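Local atomic coordinates of K5 lyase (Enterobacteria phage k1-5, PDB entry 2X3H), a protein that cleaves the K5 capsular polysaccharide by an eliminative lyase mechanism, probably as part of a phage tail spike that attacks the capsule of its bacterial host. Residues G119-R124 with G128-F133; T181-I186 with P237-V242; T265-G268 with A274-N277; P288-V293 with I352-G357. One frame throughout, in Å; residues are numbered along the deposited sequence.

Interaction 1: residues G119-R124 with G128-F133; sequences GVLSHR and GNYLVF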
loop_
_atom_site.group_PDB
_atom_site.type_symbol
_atom_site.label_atom_id
_atom_site.label_comp_id
_atom_site.label_asym_id
_atom_site.label_seq_id
_atom_site.Cartn_x
_atom_site.Cartn_y
_atom_site.Cartn_z
ATOM N N GLY A 119 35.929 9.495 6.067
ATOM C CA GLY A 119 36.608 8.623 7.013
ATOM C C GLY A 119 36.302 7.157 6.755
ATOM O O GLY A 119 35.160 6.794 6.435
ATOM N N VAL A 120 37.328 6.317 6.863
ATOM C CA VAL A 120 37.167 4.870 6.777
ATOM C C VAL A 120 37.751 4.238 8.034
ATOM O O VAL A 120 38.922 4.454 8.342
ATOM C CB VAL A 120 37.914 4.285 5.561
ATOM C CG1 VAL A 120 37.733 2.756 5.502
ATOM C CG2 VAL A 120 37.452 4.959 4.277
ATOM N N LEU A 121 36.935 3.482 8.768
ATOM C CA LEU A 121 37.436 2.730 9.908
ATOM C C LEU A 121 37.783 1.336 9.423
ATOM O O LEU A 121 36.901 0.542 9.089
ATOM C CB LEU A 121 36.397 2.674 11.030
ATOM C CG LEU A 121 36.127 4.022 11.705
ATOM C CD1 LEU A 121 35.049 3.897 12.777
ATOM C CD2 LEU A 121 37.412 4.568 12.315
ATOM N N SER A 122 39.078 1.046 9.351
ATOM C CA SER A 122 39.534 -0.220 8.779
ATOM C C SER A 122 40.004 -1.197 9.849
ATOM O O SER A 122 41.043 -0.985 10.487
ATOM C CB SER A 122 40.650 0.038 7.766
ATOM O OG SER A 122 41.145 -1.178 7.238
ATOM N N HIS A 123 39.240 -2.268 10.035
ATOM C CA HIS A 123 39.524 -3.252 11.072
ATOM C C HIS A 123 40.899 -3.879 10.855
ATOM O O HIS A 123 41.177 -4.466 9.802
ATOM C CB HIS A 123 38.432 -4.327 11.109
ATOM C CG HIS A 123 38.370 -5.098 12.396
ATOM N ND1 HIS A 123 37.686 -6.291 12.511
ATOM C CD2 HIS A 123 38.894 -4.846 13.621
ATOM C CE1 HIS A 123 37.793 -6.742 13.750
ATOM N NE2 HIS A 123 38.516 -5.880 14.446
ATOM N N ARG A 124 41.748 -3.749 11.873
ATOM C CA ARG A 124 43.150 -4.180 11.819
ATOM C C ARG A 124 43.319 -5.662 12.179
ATOM O O ARG A 124 44.302 -6.297 11.786
ATOM C CB ARG A 124 43.968 -3.303 12.776
ATOM C CG ARG A 124 45.471 -3.438 12.675
ATOM C CD ARG A 124 46.140 -2.595 13.745
ATOM N NE ARG A 124 47.597 -2.715 13.714
ATOM C CZ ARG A 124 48.376 -2.025 12.889
ATOM N NH1 ARG A 124 47.838 -1.177 12.023
ATOM N NH2 ARG A 124 49.695 -2.180 12.922
ATOM N N GLY A 128 37.087 -11.575 14.932
ATOM C CA GLY A 128 36.401 -11.007 16.088
ATOM C C GLY A 128 35.609 -9.756 15.767
ATOM O O GLY A 128 35.628 -9.268 14.627
ATOM N N ASN A 129 34.926 -9.235 16.784
ATOM C CA ASN A 129 34.127 -8.016 16.648
ATOM C C ASN A 129 34.983 -6.768 16.489
ATOM O O ASN A 129 36.122 -6.715 16.985
ATOM C CB ASN A 129 33.184 -7.841 17.847
ATOM C CG ASN A 129 32.191 -8.990 17.993
ATOM O OD1 ASN A 129 31.852 -9.661 17.014
ATOM N ND2 ASN A 129 31.720 -9.222 19.229
ATOM N N TYR A 130 34.442 -5.772 15.796
ATOM C CA TYR A 130 35.153 -4.514 15.584
ATOM C C TYR A 130 34.714 -3.479 16.612
ATOM O O TYR A 130 35.349 -3.354 17.662
ATOM C CB TYR A 130 34.965 -4.031 14.142
ATOM C CG TYR A 130 35.859 -2.885 13.695
ATOM C CD1 TYR A 130 36.884 -2.391 14.512
ATOM C CD2 TYR A 130 35.699 -2.325 12.430
ATOM C CE1 TYR A 130 37.695 -1.342 14.085
ATOM C CE2 TYR A 130 36.503 -1.289 11.996
ATOM C CZ TYR A 130 37.502 -0.806 12.822
ATOM O OH TYR A 130 38.299 0.222 12.370
ATOM N N LEU A 131 33.624 -2.766 16.332
ATOM C CA LEU A 131 33.164 -1.679 17.192
ATOM C C LEU A 131 32.006 -2.183 18.041
ATOM O O LEU A 131 31.021 -2.694 17.515
ATOM C CB LEU A 131 32.736 -0.469 16.347
ATOM C CG LEU A 131 33.800 0.112 15.407
ATOM C CD1 LEU A 131 33.241 1.249 14.553
ATOM C CD2 LEU A 131 35.020 0.573 16.200
ATOM N N VAL A 132 32.138 -2.063 19.358
ATOM C CA VAL A 132 31.075 -2.487 20.263
ATOM C C VAL A 132 30.667 -1.346 21.185
ATOM O O VAL A 132 31.465 -0.855 21.999
ATOM C CB VAL A 132 31.480 -3.727 21.100
ATOM C CG1 VAL A 132 30.352 -4.109 22.041
ATOM C CG2 VAL A 132 31.841 -4.896 20.190
ATOM N N PHE A 133 29.417 -0.909 21.044
ATOM C CA PHE A 133 28.882 0.160 21.875
ATOM C C PHE A 133 27.953 -0.429 22.916
ATOM O O PHE A 133 26.942 -1.046 22.577
ATOM C CB PHE A 133 28.184 1.220 21.011
ATOM C CG PHE A 133 29.107 1.877 20.032
ATOM C CD1 PHE A 133 29.980 2.885 20.440
ATOM C CD2 PHE A 133 29.164 1.436 18.718
ATOM C CE1 PHE A 133 30.858 3.472 19.540
ATOM C CE2 PHE A 133 30.039 2.021 17.803
ATOM C CZ PHE A 133 30.890 3.033 18.207
#

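Interaction 2: residues T181-I186 with P237-V242; sequences TGFSLI and PQFGAV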
loop_
_atom_site.group_PDB
_atom_site.type_symbol
_atom_site.label_atom_id
_atom_site.label_comp_id
_atom_site.label_asym_id
_atom_site.label_seq_id
_atom_site.Cartn_x
_atom_site.Cartn_y
_atom_site.Cartn_z
ATOM N N THR A 181 30.878 -15.049 9.028
ATOM C CA THR A 181 29.640 -15.082 9.781
ATOM C C THR A 181 29.546 -13.883 10.713
ATOM O O THR A 181 30.562 -13.357 11.194
ATOM C CB THR A 181 29.482 -16.401 10.554
ATOM O OG1 THR A 181 30.586 -16.564 11.457
ATOM C CG2 THR A 181 29.457 -17.565 9.573
ATOM N N GLY A 182 28.307 -13.453 10.944
ATOM C CA GLY A 182 28.021 -12.260 11.720
ATOM C C GLY A 182 27.314 -11.235 10.854
ATOM O O GLY A 182 26.909 -11.533 9.728
ATOM N N PHE A 183 27.212 -10.020 11.383
ATOM C CA PHE A 183 26.426 -8.951 10.779
ATOM C C PHE A 183 27.205 -7.652 10.642
ATOM O O PHE A 183 28.128 -7.366 11.418
ATOM C CB PHE A 183 25.175 -8.703 11.621
ATOM C CG PHE A 183 24.265 -9.889 11.679
ATOM C CD1 PHE A 183 23.188 -9.986 10.809
ATOM C CD2 PHE A 183 24.494 -10.919 12.579
ATOM C CE1 PHE A 183 22.349 -11.087 10.832
ATOM C CE2 PHE A 183 23.653 -12.031 12.607
ATOM C CZ PHE A 183 22.582 -12.110 11.732
ATOM N N SER A 184 26.822 -6.851 9.653
ATOM C CA SER A 184 27.412 -5.527 9.508
ATOM C C SER A 184 26.998 -4.616 10.652
ATOM O O SER A 184 27.832 -3.971 11.268
ATOM C CB SER A 184 27.045 -4.908 8.152
ATOM O OG SER A 184 27.665 -5.645 7.113
ATOM N N LEU A 185 25.700 -4.577 10.933
ATOM C CA LEU A 185 25.180 -3.771 12.019
ATOM C C LEU A 185 24.179 -4.602 12.812
ATOM O O LEU A 185 23.194 -5.072 12.258
ATOM C CB LEU A 185 24.504 -2.512 11.458
ATOM C CG LEU A 185 23.801 -1.587 12.464
ATOM C CD1 LEU A 185 24.761 -1.020 13.504
ATOM C CD2 LEU A 185 23.102 -0.452 11.729
ATOM N N ILE A 186 24.437 -4.787 14.101
ATOM C CA ILE A 186 23.553 -5.606 14.931
ATOM C C ILE A 186 23.217 -4.852 16.209
ATOM O O ILE A 186 24.097 -4.328 16.867
ATOM C CB ILE A 186 24.178 -6.996 15.265
ATOM C CG1 ILE A 186 23.276 -7.779 16.214
ATOM C CG2 ILE A 186 25.570 -6.836 15.882
ATOM C CD1 ILE A 186 23.805 -9.126 16.625
ATOM N N PRO A 237 24.007 -13.653 2.631
ATOM C CA PRO A 237 23.382 -14.972 2.667
ATOM C C PRO A 237 22.127 -15.082 3.546
ATOM O O PRO A 237 21.174 -14.334 3.327
ATOM C CB PRO A 237 24.527 -15.882 3.148
ATOM C CG PRO A 237 25.335 -14.998 4.027
ATOM C CD PRO A 237 25.165 -13.574 3.546
ATOM N N GLN A 238 22.118 -15.994 4.525
ATOM C CA GLN A 238 20.859 -16.384 5.178
ATOM C C GLN A 238 20.011 -15.222 5.684
ATOM O O GLN A 238 18.790 -15.187 5.474
ATOM C CB GLN A 238 21.127 -17.323 6.351
ATOM C CG GLN A 238 19.890 -17.682 7.150
ATOM C CD GLN A 238 19.071 -18.788 6.532
ATOM O OE1 GLN A 238 18.511 -19.626 7.246
ATOM N NE2 GLN A 238 18.980 -18.799 5.208
ATOM N N PHE A 239 20.640 -14.283 6.379
ATOM C CA PHE A 239 19.861 -13.242 7.055
ATOM C C PHE A 239 19.655 -11.967 6.253
ATOM O O PHE A 239 19.034 -11.008 6.725
ATOM C CB PHE A 239 20.363 -13.035 8.482
ATOM C CG PHE A 239 20.329 -14.301 9.281
ATOM C CD1 PHE A 239 19.116 -14.856 9.643
ATOM C CD2 PHE A 239 21.491 -14.975 9.600
ATOM C CE1 PHE A 239 19.051 -16.032 10.341
ATOM C CE2 PHE A 239 21.435 -16.166 10.312
ATOM C CZ PHE A 239 20.206 -16.689 10.685
ATOM N N GLY A 240 20.177 -11.966 5.031
ATOM C CA GLY A 240 19.802 -10.964 4.029
ATOM C C GLY A 240 20.149 -9.522 4.359
ATOM O O GLY A 240 21.193 -9.239 4.971
ATOM N N ALA A 241 19.286 -8.610 3.911
ATOM C CA ALA A 241 19.501 -7.175 4.074
ATOM C C ALA A 241 19.065 -6.676 5.455
ATOM O O ALA A 241 19.783 -5.913 6.091
ATOM C CB ALA A 241 18.778 -6.391 2.967
ATOM N N VAL A 242 17.880 -7.100 5.901
ATOM C CA VAL A 242 17.369 -6.715 7.213
ATOM C C VAL A 242 16.735 -7.918 7.887
ATOM O O VAL A 242 15.784 -8.496 7.358
ATOM C CB VAL A 242 16.301 -5.592 7.122
ATOM C CG1 VAL A 242 15.715 -5.298 8.516
ATOM C CG2 VAL A 242 16.903 -4.320 6.525
#

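Interaction 3: residues T265-G268 with A274-N277; sequences TYNG and APSN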
loop_
_atom_site.group_PDB
_atom_site.type_symbol
_atom_site.label_atom_id
_atom_site.label_comp_id
_atom_site.label_asym_id
_atom_site.label_seq_id
_atom_site.Cartn_x
_atom_site.Cartn_y
_atom_site.Cartn_z
ATOM N N THR A 265 14.342 -9.553 3.317
ATOM C CA THR A 265 14.002 -9.354 4.733
ATOM C C THR A 265 13.680 -10.700 5.375
ATOM O O THR A 265 13.130 -11.604 4.725
ATOM C CB THR A 265 12.850 -8.355 4.945
ATOM O OG1 THR A 265 11.624 -8.910 4.469
ATOM C CG2 THR A 265 13.134 -7.040 4.232
ATOM N N TYR A 266 14.045 -10.833 6.649
ATOM C CA TYR A 266 13.975 -12.116 7.336
ATOM C C TYR A 266 13.500 -11.886 8.766
ATOM O O TYR A 266 14.078 -11.065 9.479
ATOM C CB TYR A 266 15.379 -12.755 7.344
ATOM C CG TYR A 266 15.386 -14.210 7.761
ATOM C CD1 TYR A 266 15.424 -14.570 9.108
ATOM C CD2 TYR A 266 15.340 -15.225 6.809
ATOM C CE1 TYR A 266 15.423 -15.907 9.499
ATOM C CE2 TYR A 266 15.345 -16.560 7.186
ATOM C CZ TYR A 266 15.383 -16.898 8.532
ATOM O OH TYR A 266 15.379 -18.231 8.905
ATOM N N ASN A 267 12.438 -12.585 9.175
ATOM C CA ASN A 267 12.007 -12.561 10.572
ATOM C C ASN A 267 12.357 -13.889 11.222
ATOM O O ASN A 267 11.806 -14.925 10.850
ATOM C CB ASN A 267 10.496 -12.343 10.666
ATOM C CG ASN A 267 10.101 -10.931 10.332
ATOM O OD1 ASN A 267 10.935 -10.029 10.337
ATOM N ND2 ASN A 267 8.817 -10.721 10.027
ATOM N N GLY A 268 13.287 -13.870 12.167
ATOM C CA GLY A 268 13.741 -15.121 12.775
ATOM C C GLY A 268 13.685 -15.104 14.291
ATOM O O GLY A 268 13.453 -14.073 14.902
ATOM N N ALA A 274 8.497 -14.994 18.211
ATOM C CA ALA A 274 9.108 -14.428 16.995
ATOM C C ALA A 274 8.589 -13.016 16.728
ATOM O O ALA A 274 7.606 -12.586 17.339
ATOM C CB ALA A 274 8.838 -15.338 15.800
ATOM N N PRO A 275 9.260 -12.285 15.831
ATOM C CA PRO A 275 8.877 -10.898 15.531
ATOM C C PRO A 275 7.391 -10.772 15.195
ATOM O O PRO A 275 6.865 -11.538 14.374
ATOM C CB PRO A 275 9.758 -10.535 14.330
ATOM C CG PRO A 275 10.963 -11.414 14.501
ATOM C CD PRO A 275 10.438 -12.714 15.061
ATOM N N SER A 276 6.739 -9.818 15.856
ATOM C CA SER A 276 5.285 -9.655 15.775
ATOM C C SER A 276 4.959 -8.166 15.820
ATOM O O SER A 276 5.702 -7.378 16.409
ATOM C CB SER A 276 4.613 -10.375 16.959
ATOM O OG SER A 276 4.875 -11.775 16.950
ATOM N N ASN A 277 3.834 -7.769 15.224
ATOM C CA ASN A 277 3.441 -6.367 15.273
ATOM C C ASN A 277 4.493 -5.419 14.658
ATOM O O ASN A 277 4.745 -4.334 15.191
ATOM C CB ASN A 277 3.136 -5.932 16.718
ATOM C CG ASN A 277 1.795 -6.431 17.218
ATOM O OD1 ASN A 277 1.670 -6.932 18.351
ATOM N ND2 ASN A 277 0.781 -6.286 16.397
#

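Interaction 4: residues P288-V293 with I352-G357; sequences PKYAAV and IARFIG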
loop_
_atom_site.group_PDB
_atom_site.type_symbol
_atom_site.label_atom_id
_atom_site.label_comp_id
_atom_site.label_asym_id
_atom_site.label_seq_id
_atom_site.Cartn_x
_atom_site.Cartn_y
_atom_site.Cartn_z
ATOM N N PRO A 288 16.919 -12.619 -5.575
ATOM C CA PRO A 288 17.360 -13.359 -4.415
ATOM C C PRO A 288 17.504 -14.823 -4.814
ATOM O O PRO A 288 17.089 -15.224 -5.921
ATOM C CB PRO A 288 16.201 -13.177 -3.431
ATOM C CG PRO A 288 14.982 -13.060 -4.315
ATOM C CD PRO A 288 15.476 -12.301 -5.542
ATOM N N LYS A 289 18.080 -15.621 -3.923
ATOM C CA LYS A 289 18.329 -17.026 -4.223
ATOM C C LYS A 289 17.302 -17.965 -3.602
ATOM O O LYS A 289 17.309 -19.159 -3.894
ATOM C CB LYS A 289 19.736 -17.437 -3.784
ATOM C CG LYS A 289 20.842 -17.030 -4.749
ATOM C CD LYS A 289 21.326 -15.622 -4.509
ATOM C CE LYS A 289 22.770 -15.455 -4.966
ATOM N NZ LYS A 289 23.004 -15.961 -6.344
ATOM N N TYR A 290 16.414 -17.435 -2.756
ATOM C CA TYR A 290 15.364 -18.270 -2.160
ATOM C C TYR A 290 14.032 -17.566 -1.982
ATOM O O TYR A 290 13.004 -18.076 -2.420
ATOM C CB TYR A 290 15.822 -18.868 -0.825
ATOM C CG TYR A 290 14.857 -19.912 -0.296
ATOM C CD1 TYR A 290 14.930 -21.234 -0.720
ATOM C CD2 TYR A 290 13.841 -19.567 0.600
ATOM C CE1 TYR A 290 14.039 -22.190 -0.249
ATOM C CE2 TYR A 290 12.955 -20.513 1.083
ATOM C CZ TYR A 290 13.058 -21.828 0.653
ATOM O OH TYR A 290 12.184 -22.790 1.125
ATOM N N ALA A 291 14.038 -16.398 -1.335
ATOM C CA ALA A 291 12.782 -15.668 -1.117
ATOM C C ALA A 291 13.022 -14.177 -0.972
ATOM O O ALA A 291 14.091 -13.754 -0.519
ATOM C CB ALA A 291 12.081 -16.194 0.105
ATOM N N ALA A 292 12.035 -13.371 -1.356
ATOM C CA ALA A 292 12.117 -11.937 -1.068
ATOM C C ALA A 292 11.952 -11.692 0.429
ATOM O O ALA A 292 12.774 -11.012 1.052
ATOM C CB ALA A 292 11.068 -11.148 -1.861
ATOM N N VAL A 293 10.898 -12.266 1.003
ATOM C CA VAL A 293 10.540 -11.987 2.396
ATOM C C VAL A 293 10.224 -13.276 3.125
ATOM O O VAL A 293 9.402 -14.075 2.667
ATOM C CB VAL A 293 9.280 -11.074 2.457
ATOM C CG1 VAL A 293 8.782 -10.946 3.897
ATOM C CG2 VAL A 293 9.578 -9.713 1.868
ATOM N N ILE A 352 4.729 -17.976 -5.182
ATOM C CA ILE A 352 4.646 -16.554 -4.812
ATOM C C ILE A 352 4.286 -16.347 -3.334
ATOM O O ILE A 352 4.705 -15.356 -2.713
ATOM C CB ILE A 352 3.704 -15.756 -5.769
ATOM C CG1 ILE A 352 3.877 -14.243 -5.596
ATOM C CG2 ILE A 352 2.245 -16.147 -5.575
ATOM C CD1 ILE A 352 3.351 -13.441 -6.758
ATOM N N ALA A 353 3.521 -17.288 -2.781
ATOM C CA ALA A 353 3.190 -17.257 -1.354
ATOM C C ALA A 353 3.188 -18.691 -0.840
ATOM O O ALA A 353 2.495 -19.551 -1.391
ATOM C CB ALA A 353 1.819 -16.604 -1.137
ATOM N N ARG A 354 3.965 -18.939 0.212
ATOM C CA ARG A 354 4.085 -20.271 0.800
ATOM C C ARG A 354 3.676 -20.216 2.258
ATOM O O ARG A 354 4.240 -19.437 3.024
ATOM C CB ARG A 354 5.533 -20.778 0.671
ATOM C CG ARG A 354 5.763 -22.133 1.310
ATOM C CD ARG A 354 7.183 -22.644 1.018
ATOM N NE ARG A 354 7.432 -23.958 1.602
ATOM C CZ ARG A 354 8.526 -24.679 1.375
ATOM N NH1 ARG A 354 9.478 -24.225 0.556
ATOM N NH2 ARG A 354 8.665 -25.861 1.966
ATOM N N PHE A 355 2.685 -21.030 2.622
ATOM C CA PHE A 355 2.147 -21.048 3.972
ATOM C C PHE A 355 2.676 -22.292 4.646
ATOM O O PHE A 355 2.232 -23.414 4.379
ATOM C CB PHE A 355 0.612 -20.973 3.927
ATOM C CG PHE A 355 0.115 -19.710 3.259
ATOM C CD1 PHE A 355 -0.051 -19.664 1.886
ATOM C CD2 PHE A 355 -0.137 -18.562 3.994
ATOM C CE1 PHE A 355 -0.479 -18.477 1.263
ATOM C CE2 PHE A 355 -0.561 -17.390 3.387
ATOM C CZ PHE A 355 -0.733 -17.352 2.019
ATOM N N ILE A 356 3.661 -22.065 5.505
ATOM C CA ILE A 356 4.484 -23.134 6.054
ATOM C C ILE A 356 3.882 -23.733 7.310
ATOM O O ILE A 356 3.437 -23.017 8.201
ATOM C CB ILE A 356 5.874 -22.593 6.446
ATOM C CG1 ILE A 356 6.604 -22.036 5.226
ATOM C CG2 ILE A 356 6.698 -23.661 7.172
ATOM C CD1 ILE A 356 7.897 -21.304 5.567
ATOM N N GLY A 357 3.896 -25.055 7.388
ATOM C CA GLY A 357 3.516 -25.726 8.627
ATOM C C GLY A 357 2.107 -25.410 9.078
ATOM O O GLY A 357 1.154 -25.677 8.347
#

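Interaction 1: residues G119-R124 with G128-F133
Two flat rings, those of His-123 and Tyr-130, lie against each other in an offset stack, their centroids 4.2 Å apart and their planes 16° from parallel. The Tyr-130 ring is the filling of a sandwich: on one face lies the CB side of His-123, over the opposite face the CG of its own neighbour Leu-131. In the plane of the phenol, at its edge, comes the backbone of Leu-121. The imidazole takes the CG end of the tyrosine over one face and meets the carbonyl O of Gly-128 near its plane, with His-123 CE1 3.4 Å from that oxygen.

Because the side chains run past one another in opposite directions, each CB sits over the partner ring: His-123 CB is 3.7 Å from the tyrosine centroid, and Tyr-130 CB is 3.8 Å from the imidazole centroid. In both residues CG stands anti to the backbone N (chi1 -160° for His-123), which swings each ring out beside its carbonyl carbon and lets the two slide past each other. Beyond the rings, Leu-121 CD1 touches Leu-131 CD1 at 3.7 Å, the two leucines crossing almost perpendicularly.

Strand 119-123 and strand 131-134 belong to different faces of a parallel beta-helix, and the stacked rings join the end of one to the residue just before the next. No hydrogen bond crosses the contact; Tyr-130 OH is instead satisfied by Ser-103 on the preceding coil, so tyrosine contributes an apolar face for stacking and a polar tip for its neighbour.

Interaction 2: residues T181-I186 with P237-V242
Phe-183 lays the outer end of its ring against Phe-239, overlapping the CB and the near side of that ring. Phe-183 CE1 comes to 3.6 Å from Phe-239 CB, which sits close to the plane of the Phe-183 ring and at its edge, while Phe-183 CZ reaches Phe-239 CD2 at 3.7 Å. The rings are neither stacked nor perpendicular: their planes make 38° and their centroids are 5.8 Å apart. Each phenylalanine has CG beside its backbone N and anti to the carbonyl carbon (chi1 -63° for Phe-183), which in Phe-183 carries the ring end toward the other segment although its CB sets off alongside.

Both residues come just before a corner of the chain in a parallel beta-helix. Strand 186-188 and strand 242-245 follow them in one parallel sheet, with strand 218-221 between, so the phenylalanines reach across an intervening coil. Phenylalanine suits both places by its length, which lets the ring of Phe-183 meet the CB and ring of Phe-239 although their CA atoms are 8.7 Å apart, and its hydrocarbon needs no polar partner in this partly exposed spot. Phe-239 is the third residue of a type I turn closed by the bond from Gly-240 N to Pro-237 O (3.1 Å), and Gly-240 suits the end of this turn because its positive phi is easily adopted without a side chain. Over the centre of the Phe-239 ring, 3.6 Å above its plane, lies CG of the adjacent Gln-238. Further along the helix Phe-239 meets Tyr-266 edge-to-face.

Interaction 3: residues T265-G268 with A274-N277
This is a van der Waals contact inside a single coil of the parallel beta-helix, where the loop after strand 266-268 folds back over the strand before entering strand 279-286. The ring of Pro-275 does the touching. Its CD lies 3.3 Å from the carbonyl O of Gly-268, and its CG is 4.0 Å from Asn-267 CB. Pro-275 CB in turn faces the amide carbon, Asn-267 CG, also at 4.0 Å, as the two side chains run past each other in opposite directions. Asn-267 places its amide here with CG beside the backbone N (chi1 -73°); ND2 is then used in a hydrogen bond to the carbonyl of Ala-295 on the following coil. Leu-244 of the preceding coil packs against both Asn-267 and Pro-275.

Gly-268, having no side chain, lets the Tyr-266 ring lie close beside its backbone, with Tyr-266 CE1 3.8 Å from Gly-268 CA. On the loop, Ser-276 OG donates to Ala-274 O over 2.9 Å, from 35° out of the carbonyl plane, and so ties the backbone together around the proline.

No hydrogen bond joins the two segments. Pro-275 has no backbone N-H to satisfy and turns a rigid hydrocarbon edge to the strand, which suits a buried position where the ND2 of Asn-267 is used in a bond between coils.

Interaction 4: residues P288-V293 with I352-G357
Tyr-290 and Arg-354 carry this contact alone, burying equal areas of 27 Å² each. The hydroxyl of the tyrosine meets one terminal nitrogen of the guanidinium: Tyr-290 OH lies 3.1 Å from Arg-354 NH1, but the angle is too poor for a hydrogen bond, so the pair is a close polar approach and no more. The next guanidinium atom inward, Arg-354 CZ, is already 4.1 Å from Tyr-290 OH. Ring and guanidinium planes are 39° apart, and the side chains cross at roughly a right angle. Arginine suits its place by length: it is drawn out almost straight from CA, with CG anti to the backbone N (chi1 178°) and every later bond extended too, so that its head reaches the far end of the tyrosine.

The two residues stand on the outside of a parallel beta-helix, two coils apart. Tyr-290 is on the loop leading into strand 293-294 and Arg-354 on strand 349-355, and His-319 occupies the coil between. That histidine links the pair, meeting the Tyr-290 ring with its own ring and sharing a hydrogen bond with Arg-354 NH1 through NE2; its ND1 bonds the backbone O of Tyr-290. Tyrosine fits here because it offers His-319 a ring to meet and carries a hydroxyl out to Arg-354 NH1. One coil beyond Arg-354, Glu-379 makes a salt bridge to NE, which would hold the guanidinium in place and partly balance its charge. The same carboxylate also accepts a bond from the backbone N of Gly-357.

The four contacts come in series along the chain and march in that order along the parallel beta-helix, their centres 16, 14 and 14 Å apart from one to the next and 34 Å from interaction 1 to interaction 4. Interactions 1 and 3 both join a strand to a loop or turn nearby in sequence, whereas interactions 2 and 4 link coils two apart. Interactions 1, 2 and 3 all reach one seven-stranded parallel sheet. Val-242 O and Tyr-266 N, 3.0 Å apart, join interactions 2 and 3; Thr-265 N and Ala-292 O, 3.1 Å apart, join 3 and 4. Such probable rung-to-rung bonds link these three, while interaction 1 stands about 7 Å from interaction 2 at the nearest atoms. The assembly holds three such chains.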